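Local structure of DNA double-strand break repair nuclease NurA (Sulfolobus solfataricus, 2YGK) at residues Y26-I31 and F210-Y214; T51-I57 and E77-N83; I68-V74 and Q94-P100; T224-S230 and Y260-G266. The protein is a manganese-dependent homodimeric nuclease that probably works with the HerA helicase to resect DNA ends during double-strand break repair. All blocks are in the same frame, centred on the assembly; numbering follows the deposited sequence.

In the fold
Interactions 2, 3 and 4 all tie neighbouring antiparallel strands of one mixed sheet, whereas interaction 1 packs a helix against a loop. Interactions 2 and 3 share strand 70-82: interaction 2 samples its pairing with strand 54-65 at the C-terminal end, near the manganese site, and interaction 3 its pairing with strand 85-98 at the N-terminal end, their centres about 31 Å apart. Interaction 3 is the most buried, with stacked rings and aliphatic packing. Interaction 4, its centre about 42 Å from that of interaction 3, relies on arginines and an asparagine that grip backbone carbonyls and amides. Interaction 1 is partly buried and sparsely polar. Interactions 1 and 3 both meet the second subunit: Asp213 of one subunit and Lys99 of the other form a salt bridge.

Interaction 1 of 4, residues Y26-I31 and F210-Y214; sequences YLKQEI and FGTDY
The phenol oxygen of Tyr26 takes the backbone N-H of Asp213: N lies 2.9 Å from OH, with an angle of 159° at the hydrogen. The same OH also touches Thr212 CB at 3.4 Å, and the Asp213 carboxylate passes the phenol at a slant, OD2 3.6 Å from Tyr26 CZ, although the two planes are only 11° apart. With CG anti to the backbone N (chi1 160°), the Tyr26 side chain is carried across to the loop, while Glu30 CB, one helical turn on, sits over the centre of one ring face. Here helix 17-38 is fastened to the loop that leads from strand 197-201 into helix 216-223. Thr212 faces the helix from the loop: its methyl CG2 meets Glu30 CG at 3.5 Å, and its OG1 donates a hydrogen bond to Tyr214 O at 2.9 Å. Leu27 CD1 lies over one face of the Tyr214 ring toward its rim. The Tyr214 hydroxyl bonds to Ile68 O of the second subunit, and Asp213 OD2 forms a salt bridge with Lys99 of that subunit. At the other end Ile31 CG2 reaches Phe210 CD1 at 4.4 Å, and both residues also pack on Val219 of helix 216-223.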
# COMPACT_ATOMS: atom_id res chain seq x y z
N TYR A 26 -20.11 21.65 7.56
CA TYR A 26 -19.05 21.69 8.58
C TYR A 26 -17.92 22.61 8.13
O TYR A 26 -17.51 23.49 8.88
CB TYR A 26 -18.49 20.30 8.88
CG TYR A 26 -17.11 20.30 9.54
CD1 TYR A 26 -16.98 20.32 10.94
CD2 TYR A 26 -15.95 20.27 8.76
CE1 TYR A 26 -15.72 20.31 11.54
CE2 TYR A 26 -14.68 20.27 9.36
CZ TYR A 26 -14.57 20.29 10.74
OH TYR A 26 -13.33 20.28 11.33
N LEU A 27 -17.44 22.40 6.91
CA LEU A 27 -16.33 23.18 6.36
C LEU A 27 -16.68 24.64 6.20
O LEU A 27 -15.86 25.50 6.48
CB LEU A 27 -15.86 22.61 5.02
CG LEU A 27 -15.00 21.34 5.11
CD1 LEU A 27 -14.93 20.63 3.75
CD2 LEU A 27 -13.61 21.68 5.65
N LYS A 28 -17.90 24.91 5.74
CA LYS A 28 -18.38 26.29 5.54
C LYS A 28 -18.46 27.05 6.86
O LYS A 28 -18.12 28.23 6.93
CB LYS A 28 -19.75 26.27 4.85
CG LYS A 28 -20.29 27.63 4.42
CD LYS A 28 -21.62 27.50 3.67
CE LYS A 28 -22.25 28.86 3.40
NZ LYS A 28 -23.54 28.74 2.66
N GLN A 29 -18.88 26.34 7.91
CA GLN A 29 -19.11 26.93 9.23
C GLN A 29 -17.90 26.79 10.15
O GLN A 29 -17.91 27.27 11.27
CB GLN A 29 -20.36 26.29 9.88
CG GLN A 29 -21.61 27.20 9.83
CD GLN A 29 -22.94 26.43 9.74
OE1 GLN A 29 -22.97 25.21 9.55
NE2 GLN A 29 -24.05 27.17 9.86
N GLU A 30 -16.86 26.12 9.67
CA GLU A 30 -15.65 25.95 10.45
C GLU A 30 -14.64 27.04 10.11
O GLU A 30 -13.97 27.53 11.01
CB GLU A 30 -15.02 24.57 10.20
CG GLU A 30 -13.76 24.25 11.02
CD GLU A 30 -14.05 23.77 12.43
OE1 GLU A 30 -15.20 23.93 12.92
OE2 GLU A 30 -13.12 23.23 13.06
N ILE A 31 -14.51 27.40 8.83
CA ILE A 31 -13.41 28.27 8.41
C ILE A 31 -13.52 28.99 7.04
O ILE A 31 -12.49 29.26 6.42
CB ILE A 31 -12.04 27.49 8.46
CG1 ILE A 31 -12.13 26.16 7.71
CG2 ILE A 31 -11.58 27.26 9.91
CD1 ILE A 31 -12.16 26.31 6.21
N PHE A 210 -5.37 25.54 10.51
CA PHE A 210 -6.79 25.63 10.80
C PHE A 210 -7.30 24.62 11.81
O PHE A 210 -8.35 24.83 12.39
CB PHE A 210 -7.59 25.47 9.52
CG PHE A 210 -7.18 26.41 8.44
CD1 PHE A 210 -7.46 27.76 8.54
CD2 PHE A 210 -6.54 25.95 7.32
CE1 PHE A 210 -7.10 28.64 7.53
CE2 PHE A 210 -6.16 26.82 6.31
CZ PHE A 210 -6.45 28.17 6.41
N GLY A 211 -6.57 23.52 12.02
CA GLY A 211 -6.93 22.54 13.04
C GLY A 211 -8.31 21.93 12.85
O GLY A 211 -9.12 21.90 13.79
N THR A 212 -8.58 21.44 11.64
CA THR A 212 -9.88 20.90 11.28
C THR A 212 -9.76 19.42 10.92
O THR A 212 -8.67 18.86 10.96
CB THR A 212 -10.50 21.67 10.10
OG1 THR A 212 -9.80 21.36 8.88
CG2 THR A 212 -10.47 23.18 10.36
N ASP A 213 -10.89 18.81 10.59
CA ASP A 213 -10.92 17.40 10.21
C ASP A 213 -10.24 17.17 8.88
O ASP A 213 -9.83 16.05 8.60
CB ASP A 213 -12.35 16.87 10.14
CG ASP A 213 -13.01 16.72 11.51
OD1 ASP A 213 -12.29 16.48 12.50
OD2 ASP A 213 -14.25 16.83 11.57
N TYR A 214 -10.13 18.21 8.07
CA TYR A 214 -9.50 18.14 6.75
C TYR A 214 -8.12 18.81 6.77
O TYR A 214 -7.83 19.61 7.64
CB TYR A 214 -10.42 18.77 5.69
CG TYR A 214 -11.58 17.86 5.36
CD1 TYR A 214 -12.72 17.82 6.14
CD2 TYR A 214 -11.50 16.99 4.28
CE1 TYR A 214 -13.77 16.94 5.84
CE2 TYR A 214 -12.52 16.12 3.97
CZ TYR A 214 -13.66 16.09 4.74
OH TYR A 214 -14.67 15.20 4.42

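Interaction 2 of 4, residues T51-I57 and E77-N83; sequences TCKFVAI and ESVIGDN
Strands 54-57 and 77-82 run antiparallel, their axes 4.4 Å apart at closest approach and their directions 154° apart. Phe54-Gly81 and Ala56-Val79 are hydrogen-bonded pairs, with Phe54 N to Gly81 O at 3.0 Å and Ala56 N to Val79 O at 2.7 Å; the return bonds run from Gly81 N to Phe54 O and from Val79 N to Ala56 O. Val55-Ile80 lies between them and Ile57-Ser78 follows Ala56-Val79; both are non-hydrogen-bonded. This is part of the beta hairpin of strands 54-65 and 70-82, within the mixed sheet of the RNase H-like NurA domain. Phe54, Ala56 and Val79 share one face of the sheet; Ala56 and Val79 pack there against helix 300-309, and the Phe54 ring turns an edge to Gly81 O. On the face of Val55 and Ile57, Val55 CG2 meets Ile80 CD1 at 4.1 Å and Ile57 CG1 meets Ser78 CB at 4.0 Å. Ser78 OG is hydrogen-bonded to Asp123, and the Ile57 side chain lies about 8 Å from the bound manganese, which Asp58 and Asp133 coordinate. Toward the open end, Lys53 and Asp82 lie alongside, pointing the same way: a bend at chi4 (70°) turns NZ to Asp82 OD2, a weak salt bridge of 3.5 Å, while Asp82 OD1 accepts from Gly85 N.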
# COMPACT_ATOMS: atom_id res chain seq x y z
N THR A 51 15.91 34.85 -14.00
CA THR A 51 17.21 34.19 -14.18
C THR A 51 17.72 33.57 -12.90
O THR A 51 18.40 34.24 -12.11
CB THR A 51 18.29 35.18 -14.60
OG1 THR A 51 17.90 35.83 -15.82
CG2 THR A 51 19.65 34.45 -14.78
N CYS A 52 17.47 32.28 -12.73
CA CYS A 52 17.77 31.61 -11.47
C CYS A 52 17.66 30.08 -11.65
O CYS A 52 16.72 29.59 -12.29
CB CYS A 52 16.82 32.14 -10.40
SG CYS A 52 16.67 31.10 -8.97
N LYS A 53 18.62 29.35 -11.11
CA LYS A 53 18.81 27.96 -11.49
C LYS A 53 18.33 27.02 -10.40
O LYS A 53 18.71 27.16 -9.24
CB LYS A 53 20.27 27.68 -11.83
CG LYS A 53 20.61 27.80 -13.30
CD LYS A 53 22.11 27.62 -13.50
CE LYS A 53 22.51 27.49 -14.97
NZ LYS A 53 22.32 28.83 -15.64
N PHE A 54 17.50 26.07 -10.81
CA PHE A 54 16.90 25.09 -9.92
C PHE A 54 17.37 23.73 -10.32
O PHE A 54 17.32 23.40 -11.51
CB PHE A 54 15.38 25.11 -10.06
CG PHE A 54 14.76 26.41 -9.68
CD1 PHE A 54 14.38 26.66 -8.37
CD2 PHE A 54 14.58 27.41 -10.63
CE1 PHE A 54 13.82 27.88 -8.01
CE2 PHE A 54 14.00 28.62 -10.28
CZ PHE A 54 13.63 28.86 -8.96
N VAL A 55 17.84 22.95 -9.34
CA VAL A 55 18.11 21.53 -9.53
C VAL A 55 16.97 20.82 -8.83
O VAL A 55 16.80 20.95 -7.62
CB VAL A 55 19.47 21.09 -8.93
CG1 VAL A 55 19.64 19.55 -9.03
CG2 VAL A 55 20.63 21.78 -9.62
N ALA A 56 16.20 20.03 -9.57
CA ALA A 56 15.12 19.23 -8.98
C ALA A 56 15.52 17.74 -8.93
O ALA A 56 16.16 17.24 -9.82
CB ALA A 56 13.87 19.39 -9.79
N ILE A 57 15.10 17.06 -7.87
CA ILE A 57 15.33 15.67 -7.72
C ILE A 57 14.01 15.02 -7.41
O ILE A 57 13.30 15.48 -6.50
CB ILE A 57 16.31 15.35 -6.57
CG1 ILE A 57 17.73 15.91 -6.86
CG2 ILE A 57 16.41 13.82 -6.33
CD1 ILE A 57 18.09 17.15 -6.06
N GLU A 77 16.56 10.85 -10.47
CA GLU A 77 17.14 11.75 -11.43
C GLU A 77 17.23 13.16 -10.87
O GLU A 77 16.32 13.62 -10.21
CB GLU A 77 16.24 11.74 -12.65
CG GLU A 77 16.73 12.60 -13.79
CD GLU A 77 15.91 12.40 -15.03
OE1 GLU A 77 14.87 12.97 -15.19
OE2 GLU A 77 16.26 11.63 -15.89
N SER A 78 18.35 13.82 -11.13
CA SER A 78 18.47 15.26 -10.91
C SER A 78 18.25 15.95 -12.26
O SER A 78 18.61 15.43 -13.33
CB SER A 78 19.84 15.64 -10.30
OG SER A 78 20.91 15.32 -11.18
N VAL A 79 17.64 17.13 -12.18
CA VAL A 79 17.27 17.91 -13.34
C VAL A 79 17.61 19.38 -13.06
O VAL A 79 17.16 19.93 -12.04
CB VAL A 79 15.75 17.77 -13.62
CG1 VAL A 79 15.28 18.86 -14.52
CG2 VAL A 79 15.44 16.43 -14.21
N ILE A 80 18.41 19.98 -13.95
CA ILE A 80 18.69 21.42 -13.88
C ILE A 80 17.76 22.21 -14.80
O ILE A 80 17.65 21.90 -15.98
CB ILE A 80 20.19 21.75 -14.20
CG1 ILE A 80 20.54 23.17 -13.73
CG2 ILE A 80 20.49 21.60 -15.70
CD1 ILE A 80 21.98 23.31 -13.23
N GLY A 81 17.10 23.22 -14.23
CA GLY A 81 16.20 24.12 -15.00
C GLY A 81 16.31 25.63 -14.73
O GLY A 81 16.49 26.06 -13.59
N ASP A 82 16.20 26.42 -15.79
CA ASP A 82 15.98 27.86 -15.67
C ASP A 82 15.10 28.35 -16.80
O ASP A 82 14.63 27.55 -17.62
CB ASP A 82 17.29 28.67 -15.59
CG ASP A 82 18.17 28.53 -16.84
OD1 ASP A 82 17.93 27.64 -17.68
OD2 ASP A 82 19.14 29.30 -16.98
N ASN A 83 14.85 29.65 -16.80
CA ASN A 83 14.29 30.37 -17.93
C ASN A 83 14.63 29.74 -19.28
O ASN A 83 13.75 29.42 -20.06
CB ASN A 83 14.80 31.82 -17.93
CG ASN A 83 14.26 32.63 -16.76
OD1 ASN A 83 13.52 32.09 -15.90
ND2 ASN A 83 14.65 33.91 -16.69

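Interaction 3 of 4, residues I68-V74 and Q94-P100; sequences IGIVYAV and QIGIFKP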
# COMPACT_ATOMS: atom_id res chain seq x y z
N ILE A 68 11.02 -16.07 -6.96
CA ILE A 68 12.43 -15.80 -6.67
C ILE A 68 12.62 -14.75 -5.55
O ILE A 68 13.68 -14.68 -4.94
CB ILE A 68 13.18 -15.35 -7.94
CG1 ILE A 68 14.68 -15.61 -7.83
CG2 ILE A 68 12.95 -13.87 -8.23
CD1 ILE A 68 15.08 -17.06 -7.96
N GLY A 69 11.58 -13.96 -5.29
CA GLY A 69 11.54 -13.00 -4.21
C GLY A 69 10.84 -11.75 -4.70
O GLY A 69 10.08 -11.82 -5.66
N ILE A 70 11.13 -10.60 -4.07
CA ILE A 70 10.59 -9.31 -4.47
C ILE A 70 11.52 -8.67 -5.48
O ILE A 70 12.58 -8.15 -5.13
CB ILE A 70 10.45 -8.34 -3.28
CG1 ILE A 70 9.83 -9.03 -2.07
CG2 ILE A 70 9.61 -7.14 -3.70
CD1 ILE A 70 8.52 -9.70 -2.38
N VAL A 71 11.11 -8.68 -6.74
CA VAL A 71 11.92 -8.11 -7.81
C VAL A 71 11.64 -6.62 -7.87
O VAL A 71 10.53 -6.24 -8.15
CB VAL A 71 11.57 -8.71 -9.17
CG1 VAL A 71 12.38 -8.02 -10.28
CG2 VAL A 71 11.83 -10.24 -9.16
N TYR A 72 12.66 -5.79 -7.62
CA TYR A 72 12.46 -4.36 -7.54
C TYR A 72 13.36 -3.57 -8.46
O TYR A 72 14.38 -4.04 -8.94
CB TYR A 72 12.70 -3.86 -6.13
CG TYR A 72 14.15 -3.93 -5.74
CD1 TYR A 72 14.69 -5.08 -5.16
CD2 TYR A 72 14.99 -2.87 -5.99
CE1 TYR A 72 16.03 -5.14 -4.81
CE2 TYR A 72 16.32 -2.92 -5.64
CZ TYR A 72 16.84 -4.06 -5.05
OH TYR A 72 18.19 -4.09 -4.70
N ALA A 73 12.99 -2.32 -8.63
CA ALA A 73 13.73 -1.39 -9.43
C ALA A 73 13.51 -0.03 -8.83
O ALA A 73 12.38 0.36 -8.58
CB ALA A 73 13.24 -1.44 -10.85
N VAL A 74 14.59 0.69 -8.60
CA VAL A 74 14.54 2.05 -8.10
C VAL A 74 15.33 2.93 -9.05
O VAL A 74 16.26 2.45 -9.73
CB VAL A 74 15.22 2.16 -6.72
CG1 VAL A 74 14.40 1.44 -5.64
CG2 VAL A 74 16.66 1.62 -6.81
N GLN A 94 19.05 1.28 -9.57
CA GLN A 94 19.35 -0.14 -9.55
C GLN A 94 18.11 -1.02 -9.76
O GLN A 94 17.01 -0.65 -9.35
CB GLN A 94 19.99 -0.49 -8.20
CG GLN A 94 20.63 -1.90 -8.13
CD GLN A 94 21.94 -1.88 -7.36
OE1 GLN A 94 22.05 -1.19 -6.33
NE2 GLN A 94 22.95 -2.61 -7.85
N ILE A 95 18.29 -2.18 -10.42
CA ILE A 95 17.32 -3.30 -10.39
C ILE A 95 17.87 -4.42 -9.52
O ILE A 95 19.07 -4.65 -9.49
CB ILE A 95 17.10 -3.93 -11.77
CG1 ILE A 95 16.57 -2.91 -12.77
CG2 ILE A 95 16.12 -5.09 -11.69
CD1 ILE A 95 16.55 -3.42 -14.21
N GLY A 96 17.00 -5.13 -8.82
CA GLY A 96 17.44 -6.20 -7.93
C GLY A 96 16.31 -7.07 -7.42
O GLY A 96 15.16 -6.89 -7.84
N ILE A 97 16.65 -8.00 -6.52
CA ILE A 97 15.69 -8.88 -5.86
C ILE A 97 15.86 -8.83 -4.35
O ILE A 97 16.96 -8.97 -3.88
CB ILE A 97 15.94 -10.35 -6.26
CG1 ILE A 97 15.92 -10.52 -7.78
CG2 ILE A 97 14.91 -11.29 -5.61
CD1 ILE A 97 16.30 -11.94 -8.25
N PHE A 98 14.80 -8.64 -3.57
CA PHE A 98 14.88 -8.88 -2.12
C PHE A 98 14.28 -10.23 -1.75
O PHE A 98 13.41 -10.74 -2.45
CB PHE A 98 14.15 -7.82 -1.30
CG PHE A 98 14.82 -6.48 -1.28
CD1 PHE A 98 16.20 -6.34 -1.27
CD2 PHE A 98 14.04 -5.32 -1.24
CE1 PHE A 98 16.80 -5.09 -1.23
CE2 PHE A 98 14.65 -4.03 -1.21
CZ PHE A 98 16.02 -3.92 -1.21
N LYS A 99 14.76 -10.79 -0.65
CA LYS A 99 14.16 -11.95 -0.04
C LYS A 99 12.80 -11.54 0.48
O LYS A 99 12.62 -10.39 0.87
CB LYS A 99 15.00 -12.46 1.13
CG LYS A 99 16.37 -12.97 0.75
CD LYS A 99 16.97 -13.79 1.88
CE LYS A 99 18.48 -13.57 2.01
NZ LYS A 99 19.08 -14.54 2.98
N PRO A 100 11.83 -12.49 0.50
CA PRO A 100 10.47 -12.24 0.95
C PRO A 100 10.39 -11.66 2.35
O PRO A 100 11.14 -12.07 3.22
CB PRO A 100 9.85 -13.64 0.92
CG PRO A 100 10.58 -14.35 -0.11
CD PRO A 100 11.97 -13.84 -0.05
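A chi1 of 70° places Tyr72 CG between its own backbone N and carbonyl carbon, which swings the ring across the neighbouring strand; Phe98, its CG beside the backbone N (chi1 -71°), lays its ring over the far side. The strands belong to the antiparallel beta hairpin of 70-82 and 85-98, whose second strand is the outermost of the mixed sheet within this chain. The two rings form a face-to-face stack, centroids 4.3 Å apart and planes at 27°, with Tyr72 CE1 over the centre of the Phe98 ring. On the opposite face of the tyrosine, Gly96 CA makes a CH-pi contact at 3.9 Å from the ring centroid. Tyr72 is thus sandwiched between glycine and phenylalanine, and the absence of a side chain at Gly96 lets the ring lie close on the backbone. Paired bonds join Ile70 with Phe98 and Tyr72 with Gly96, the latter including Tyr72 N to Gly96 O at 2.7 Å. Tyr72 and Val74 also pack on helix 104-123, and Arg107 of that helix makes a cation-pi contact with Phe98. On the other face Val71 and Ile95 pack on helix 313-330, while Ile95 and Ile97 meet Leu9 and Ile16 of the second subunit. There Ala73 CB meets Ile95 CG1 at 4.1 Å. Ile68, just before the strand, crosses Ile97 at about a right angle, Ile68 CG2 lying 3.9 Å from Ile97 CD1.

Interaction 4 of 4, residues T224-S230 and Y260-G266; sequences TEKRGFS and YTRLDNG
Strands 228-230 and 260-262 run antiparallel at 167°, with Gly228-Arg262 a hydrogen-bonded pair and Phe229-Thr261 a non-hydrogen-bonded one. They are the ends of neighbouring strands 228-236 and 255-262 of the mixed sheet, and just outside the pairing the chain that follows helix 216-223 is held by side chains. Gly228 O takes two donors from opposite faces of its carbonyl plane: one is the backbone N of Arg262. The other is the hydroxyl of Thr261, whose OG1 lies 2.8 Å from Gly228 O. Arg262 reaches back along the other segment, extended as far as CD and then bent at chi3 (-67°). Its NH1 donates at the guanidinium edge both to Thr224 OG1, 2.6 Å away and nearly straight at 167°, and to Lys226 O at 3.1 Å, while the backbone of Glu225 lies over one face. NE and NH2 bond to Lys267 O and Leu220 O, so all three guanidinium nitrogens of this buried group have acceptors. Arg227 stays extended from CG to NE, and NE donates to Leu263 O at 2.7 Å, reaching it from above the carbonyl plane. NH2 of Arg227 forms a salt bridge with Asp288, which links the segment to helix 280-291. Asn265 fastens the turn beyond the strand, its OD1 accepting Arg227 N at 2.7 Å in the plane of the amide C=O, and Gly266 N bonds to Glu225 O. At the far end Ser230 N donates to Tyr260 O, and Tyr260 N returns a nearly linear bond of 3.0 Å to Ser230 OG.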
# COMPACT_ATOMS: atom_id res chain seq x y z
N THR A 224 -9.79 29.69 -1.45
CA THR A 224 -9.04 30.76 -2.11
C THR A 224 -8.87 30.36 -3.57
O THR A 224 -8.84 29.16 -3.90
CB THR A 224 -7.67 30.97 -1.47
OG1 THR A 224 -6.75 29.95 -1.88
CG2 THR A 224 -7.76 30.97 0.05
N GLU A 225 -8.75 31.36 -4.44
CA GLU A 225 -8.54 31.13 -5.87
C GLU A 225 -7.24 31.71 -6.35
O GLU A 225 -6.58 31.11 -7.19
CB GLU A 225 -9.69 31.72 -6.72
CG GLU A 225 -9.78 31.20 -8.20
CD GLU A 225 -9.22 32.17 -9.29
OE1 GLU A 225 -9.66 33.34 -9.35
OE2 GLU A 225 -8.35 31.76 -10.11
N LYS A 226 -6.88 32.88 -5.82
CA LYS A 226 -5.82 33.69 -6.42
C LYS A 226 -4.42 33.25 -5.98
O LYS A 226 -4.21 32.68 -4.89
CB LYS A 226 -6.03 35.17 -6.10
CG LYS A 226 -7.16 35.85 -6.88
CD LYS A 226 -6.61 36.49 -8.13
CE LYS A 226 -7.68 36.94 -9.14
NZ LYS A 226 -7.10 37.96 -10.14
N ARG A 227 -3.45 33.51 -6.85
CA ARG A 227 -2.04 33.27 -6.54
C ARG A 227 -1.64 33.92 -5.20
O ARG A 227 -1.98 35.06 -4.94
CB ARG A 227 -1.18 33.82 -7.67
CG ARG A 227 0.33 33.82 -7.42
CD ARG A 227 1.04 34.49 -8.61
NE ARG A 227 2.48 34.20 -8.69
CZ ARG A 227 3.46 35.03 -8.29
NH1 ARG A 227 3.18 36.19 -7.72
NH2 ARG A 227 4.73 34.68 -8.45
N GLY A 228 -0.94 33.17 -4.36
CA GLY A 228 -0.57 33.67 -3.05
C GLY A 228 0.14 32.71 -2.10
O GLY A 228 0.75 31.75 -2.50
N PHE A 229 0.08 33.04 -0.82
CA PHE A 229 0.80 32.31 0.19
C PHE A 229 0.14 32.42 1.52
O PHE A 229 -0.61 33.33 1.77
CB PHE A 229 2.24 32.79 0.29
CG PHE A 229 2.37 34.19 0.72
CD1 PHE A 229 2.26 35.23 -0.20
CD2 PHE A 229 2.62 34.50 2.05
CE1 PHE A 229 2.40 36.57 0.21
CE2 PHE A 229 2.75 35.83 2.47
CZ PHE A 229 2.64 36.86 1.55
N SER A 230 0.39 31.45 2.37
CA SER A 230 -0.31 31.41 3.65
C SER A 230 0.51 32.03 4.74
O SER A 230 1.71 32.23 4.59
CB SER A 230 -0.51 29.96 4.03
OG SER A 230 0.73 29.38 4.41
N TYR A 260 2.16 27.48 2.54
CA TYR A 260 1.43 26.99 1.39
C TYR A 260 1.38 28.08 0.37
O TYR A 260 1.18 29.23 0.70
CB TYR A 260 0.05 26.64 1.79
CG TYR A 260 0.02 25.47 2.70
CD1 TYR A 260 0.06 24.14 2.19
CD2 TYR A 260 -0.05 25.63 4.07
CE1 TYR A 260 0.01 23.05 3.02
CE2 TYR A 260 -0.12 24.52 4.93
CZ TYR A 260 -0.07 23.23 4.40
OH TYR A 260 -0.14 22.13 5.23
N THR A 261 1.58 27.75 -0.88
CA THR A 261 1.55 28.79 -1.90
C THR A 261 0.81 28.22 -3.09
O THR A 261 0.78 27.00 -3.28
CB THR A 261 3.01 29.23 -2.32
OG1 THR A 261 2.99 30.31 -3.29
CG2 THR A 261 3.78 28.05 -2.84
N ARG A 262 0.17 29.13 -3.82
CA ARG A 262 -0.36 28.89 -5.13
C ARG A 262 0.42 29.81 -6.00
O ARG A 262 0.38 31.02 -5.77
CB ARG A 262 -1.84 29.28 -5.18
CG ARG A 262 -2.44 29.19 -6.59
CD ARG A 262 -3.90 29.53 -6.62
NE ARG A 262 -4.78 28.57 -5.92
CZ ARG A 262 -5.45 28.79 -4.78
NH1 ARG A 262 -5.37 29.95 -4.14
NH2 ARG A 262 -6.23 27.84 -4.26
N LEU A 263 1.11 29.26 -7.00
CA LEU A 263 2.01 30.04 -7.87
C LEU A 263 1.28 30.77 -8.98
O LEU A 263 1.83 31.71 -9.57
CB LEU A 263 3.07 29.16 -8.51
CG LEU A 263 3.94 28.48 -7.44
CD1 LEU A 263 4.68 27.37 -8.07
CD2 LEU A 263 4.88 29.44 -6.69
N ASP A 264 0.06 30.34 -9.26
CA ASP A 264 -0.68 30.76 -10.45
C ASP A 264 -2.18 30.74 -10.15
O ASP A 264 -2.70 29.75 -9.59
CB ASP A 264 -0.34 29.81 -11.58
CG ASP A 264 -1.03 30.14 -12.86
OD1 ASP A 264 -1.79 31.14 -12.92
OD2 ASP A 264 -0.81 29.37 -13.84
N ASN A 265 -2.85 31.84 -10.50
CA ASN A 265 -4.28 31.99 -10.28
C ASN A 265 -5.05 30.76 -10.72
O ASN A 265 -4.91 30.35 -11.84
CB ASN A 265 -4.80 33.17 -11.08
CG ASN A 265 -4.51 34.52 -10.43
OD1 ASN A 265 -4.10 34.60 -9.27
ND2 ASN A 265 -4.77 35.59 -11.17
N GLY A 266 -5.84 30.18 -9.83
CA GLY A 266 -6.77 29.12 -10.18
C GLY A 266 -6.19 27.72 -10.12
O GLY A 266 -6.91 26.73 -10.33